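Local coordinates for protein neural-cadherin (Drosophila melanogaster, PDB 3UBF) that mediates calcium-dependent, homophilic cell-cell adhesion as a transmembrane cadherin and may thereby help sort different cell types, at residues A2-K7 with Y86-R91. Residues are numbered along the deposited sequence; the frame is centred on the assembly and turned at random.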
ATOM      1  N   ALA A   2     -32.522  38.750  -8.370  1.00 80.61           N
ATOM      2  CA  ALA A   2     -31.343  39.236  -7.646  1.00 77.91           C
ATOM      3  C   ALA A   2     -30.304  38.133  -7.400  1.00 73.87           C
ATOM      4  O   ALA A   2     -29.134  38.420  -7.166  1.00 70.98           O
ATOM      5  CB  ALA A   2     -31.761  39.870  -6.320  1.00 81.41           C
ATOM      6  N   VAL A   3     -30.756  36.880  -7.435  1.00 74.06           N
ATOM      7  CA  VAL A   3     -29.908  35.717  -7.212  1.00 70.74           C
ATOM      8  C   VAL A   3     -29.752  34.937  -8.514  1.00 68.94           C
ATOM      9  O   VAL A   3     -30.737  34.601  -9.176  1.00 71.39           O
ATOM     10  CB  VAL A   3     -30.464  34.790  -6.086  1.00 73.00           C
ATOM     11  CG1 VAL A   3     -29.642  33.511  -5.969  1.00 69.70           C
ATOM     12  CG2 VAL A   3     -30.491  35.518  -4.750  1.00 74.69           C
ATOM     13  N   ARG A   4     -28.503  34.665  -8.871  1.00 65.24           N
ATOM     14  CA  ARG A   4     -28.182  33.895 -10.058  1.00 63.86           C
ATOM     15  C   ARG A   4     -28.035  32.411  -9.726  1.00 63.59           C
ATOM     16  O   ARG A   4     -27.714  32.059  -8.579  1.00 62.95           O
ATOM     17  CB  ARG A   4     -26.886  34.411 -10.675  1.00 60.78           C
ATOM     18  CG  ARG A   4     -27.009  35.773 -11.323  1.00 62.24           C
ATOM     19  CD  ARG A   4     -25.674  36.221 -11.878  1.00 60.61           C
ATOM     20  NE  ARG A   4     -25.758  37.573 -12.416  1.00 62.57           N
ATOM     21  CZ  ARG A   4     -24.785  38.178 -13.089  1.00 61.50           C
ATOM     22  NH1 ARG A   4     -23.629  37.557 -13.325  1.00 58.19           N
ATOM     23  NH2 ARG A   4     -24.979  39.411 -13.530  1.00 62.41           N
ATOM     24  N   PRO A   5     -28.268  31.531 -10.729  1.00 64.19           N
ATOM     25  CA  PRO A   5     -28.022  30.099 -10.575  1.00 63.72           C
ATOM     26  C   PRO A   5     -26.649  29.854  -9.972  1.00 60.01           C
ATOM     27  O   PRO A   5     -25.662  30.452 -10.406  1.00 57.51           O
ATOM     28  CB  PRO A   5     -28.060  29.574 -12.021  1.00 64.16           C
ATOM     29  CG  PRO A   5     -27.991  30.806 -12.901  1.00 64.02           C
ATOM     30  CD  PRO A   5     -28.728  31.834 -12.095  1.00 65.49           C
ATOM     31  N   THR A   6     -26.611  28.999  -8.957  1.00 60.07           N
ATOM     32  CA  THR A   6     -25.404  28.702  -8.220  1.00 57.07           C
ATOM     33  C   THR A   6     -24.347  28.141  -9.168  1.00 54.60           C
ATOM     34  O   THR A   6     -24.615  27.218  -9.935  1.00 55.48           O
ATOM     35  CB  THR A   6     -25.708  27.724  -7.067  1.00 58.76           C
ATOM     36  OG1 THR A   6     -26.634  28.337  -6.166  1.00 60.69           O
ATOM     37  CG2 THR A   6     -24.444  27.346  -6.306  1.00 55.72           C
ATOM     38  N   LYS A   7     -23.162  28.742  -9.133  1.00 52.03           N
ATOM     39  CA  LYS A   7     -22.035  28.283  -9.924  1.00 49.99           C
ATOM     40  C   LYS A   7     -21.437  27.076  -9.231  1.00 49.60           C
ATOM     41  O   LYS A   7     -20.939  27.194  -8.120  1.00 49.44           O
ATOM     42  CB  LYS A   7     -20.986  29.392 -10.055  1.00 47.98           C
ATOM     43  CG  LYS A   7     -19.719  28.978 -10.782  1.00 45.78           C
ATOM     44  CD  LYS A   7     -19.994  28.691 -12.244  1.00 46.07           C
ATOM     45  CE  LYS A   7     -18.708  28.751 -13.040  1.00 45.91           C
ATOM     46  NZ  LYS A   7     -18.940  28.314 -14.443  1.00 48.40           N
ATOM     47  N   TYR A  86     -28.359  48.573  -7.927  1.00 96.34           N
ATOM     48  CA  TYR A  86     -29.071  47.382  -8.404  1.00 94.22           C
ATOM     49  C   TYR A  86     -28.102  46.235  -8.721  1.00 88.80           C
ATOM     50  O   TYR A  86     -27.662  46.066  -9.863  1.00 86.42           O
ATOM     51  CB  TYR A  86     -29.942  47.729  -9.623  1.00 95.92           C
ATOM     52  N   THR A  87     -27.786  45.446  -7.692  1.00 87.12           N
ATOM     53  CA  THR A  87     -26.737  44.428  -7.762  1.00 82.10           C
ATOM     54  C   THR A  87     -27.278  43.001  -7.676  1.00 80.10           C
ATOM     55  O   THR A  87     -28.331  42.752  -7.085  1.00 82.72           O
ATOM     56  CB  THR A  87     -25.685  44.607  -6.627  1.00 82.00           C
ATOM     57  OG1 THR A  87     -26.270  44.270  -5.363  1.00 84.54           O
ATOM     58  CG2 THR A  87     -25.152  46.040  -6.575  1.00 84.42           C
ATOM     59  N   ASP A  88     -26.526  42.069  -8.257  1.00 75.55           N
ATOM     60  CA  ASP A  88     -26.852  40.653  -8.219  1.00 73.35           C
ATOM     61  C   ASP A  88     -25.987  39.905  -7.227  1.00 70.81           C
ATOM     62  O   ASP A  88     -24.974  40.424  -6.762  1.00 70.10           O
ATOM     63  CB  ASP A  88     -26.688  40.032  -9.601  1.00 71.20           C
ATOM     64  CG  ASP A  88     -27.951  40.087 -10.407  1.00 74.11           C
ATOM     65  OD1 ASP A  88     -28.822  40.918 -10.085  1.00 78.41           O
ATOM     66  OD2 ASP A  88     -28.075  39.293 -11.359  1.00 74.40           O
ATOM     67  N   ASN A  89     -26.404  38.680  -6.915  1.00 69.60           N
ATOM     68  CA  ASN A  89     -25.717  37.812  -5.969  1.00 67.28           C
ATOM     69  C   ASN A  89     -25.648  36.411  -6.533  1.00 64.35           C
ATOM     70  O   ASN A  89     -26.625  35.919  -7.094  1.00 65.36           O
ATOM     71  CB  ASN A  89     -26.451  37.783  -4.625  1.00 70.73           C
ATOM     72  CG  ASN A  89     -26.614  39.163  -4.021  1.00 74.37           C
ATOM     73  OD1 ASN A  89     -25.632  39.829  -3.684  1.00 74.79           O
ATOM     74  ND2 ASN A  89     -27.858  39.604  -3.887  1.00 78.39           N
ATOM     75  N   GLN A  90     -24.493  35.771  -6.395  1.00 60.70           N
ATOM     76  CA  GLN A  90     -24.338  34.406  -6.871  1.00 58.30           C
ATOM     77  C   GLN A  90     -23.458  33.576  -5.954  1.00 56.78           C
ATOM     78  O   GLN A  90     -22.333  33.964  -5.610  1.00 55.47           O
ATOM     79  CB  GLN A  90     -23.774  34.387  -8.285  1.00 56.17           C
ATOM     80  CG  GLN A  90     -23.863  33.037  -8.961  1.00 54.89           C
ATOM     81  CD  GLN A  90     -22.983  32.961 -10.175  1.00 52.18           C
ATOM     82  OE1 GLN A  90     -22.055  33.749 -10.317  1.00 51.33           O
ATOM     83  NE2 GLN A  90     -23.256  32.007 -11.056  1.00 51.63           N
ATOM     84  N   ARG A  91     -23.985  32.421  -5.574  1.00 56.90           N
ATOM     85  CA  ARG A  91     -23.258  31.478  -4.759  1.00 55.50           C
ATOM     86  C   ARG A  91     -22.316  30.672  -5.646  1.00 52.18           C
ATOM     87  O   ARG A  91     -22.680  30.268  -6.757  1.00 51.53           O
ATOM     88  CB  ARG A  91     -24.239  30.566  -4.031  1.00 58.15           C
ATOM     89  CG  ARG A  91     -23.642  29.777  -2.897  1.00 58.50           C
ATOM     90  CD  ARG A  91     -24.728  28.966  -2.226  1.00 63.02           C
ATOM     91  NE  ARG A  91     -24.192  28.067  -1.211  1.00 64.56           N
ATOM     92  CZ  ARG A  91     -24.928  27.256  -0.456  1.00 68.36           C
ATOM     93  NH1 ARG A  91     -26.251  27.215  -0.587  1.00 71.14           N
ATOM     94  NH2 ARG A  91     -24.334  26.477   0.434  1.00 69.45           N
TER
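V3 and N89 pair in parallel register where the first strand of the amino-terminal cadherin repeat in this construct, 3-12, runs along the edge of its sheet beside strand 88-97. This pairing of first and last strands belongs to the Greek-key beta-sandwich of cadherin domains and recurs in the other two repeats of this chain (113-117 with 201-207, 219-224 with 300-310); their short segments diverge by 19°.

Main-chain hydrogen bonds surround that pair: N89 N donates to A2 O (2.8 Å), and R4 N to N89 O (2.9 Å). Further along, K7 N reaches R91 O. CA-H...O contacts from D88 to A2 O and from V3 to N89 O supplement these bonds. P5 has no amide hydrogen to give to the strand pairing.

The charged contact lies on the side of R4. With CG beside its own backbone N (chi1 -71°), R4 extends its chain across that of D88 at about a right angle. R4 NE donates to D88 OD2 over 3.1 Å, the acceptor near the guanidinium plane and using its anti lone pair, although carboxylate and guanidinium planes stand 83° apart. R4 NH2 turns to E33 in a second salt bridge, so the arginine links two acidic groups. A leucine in its place would probably leave D88 and E33 without their shared positive mate. The R91 guanidinium pairs with D70 on strand 68-76.

Apolar contacts are modest. R4 CB rests against Q90 CG at 3.7 Å, while T6 lies alongside R91, its CG2 3.9 Å from R91 CB. With Q90 CG anti to the backbone N, the chain stays extended and carries the amide across to the 2-7 strand, where NE2 also packs against K7 CB and meets P5 O at 2.9 Å, almost straight and within the amide plane.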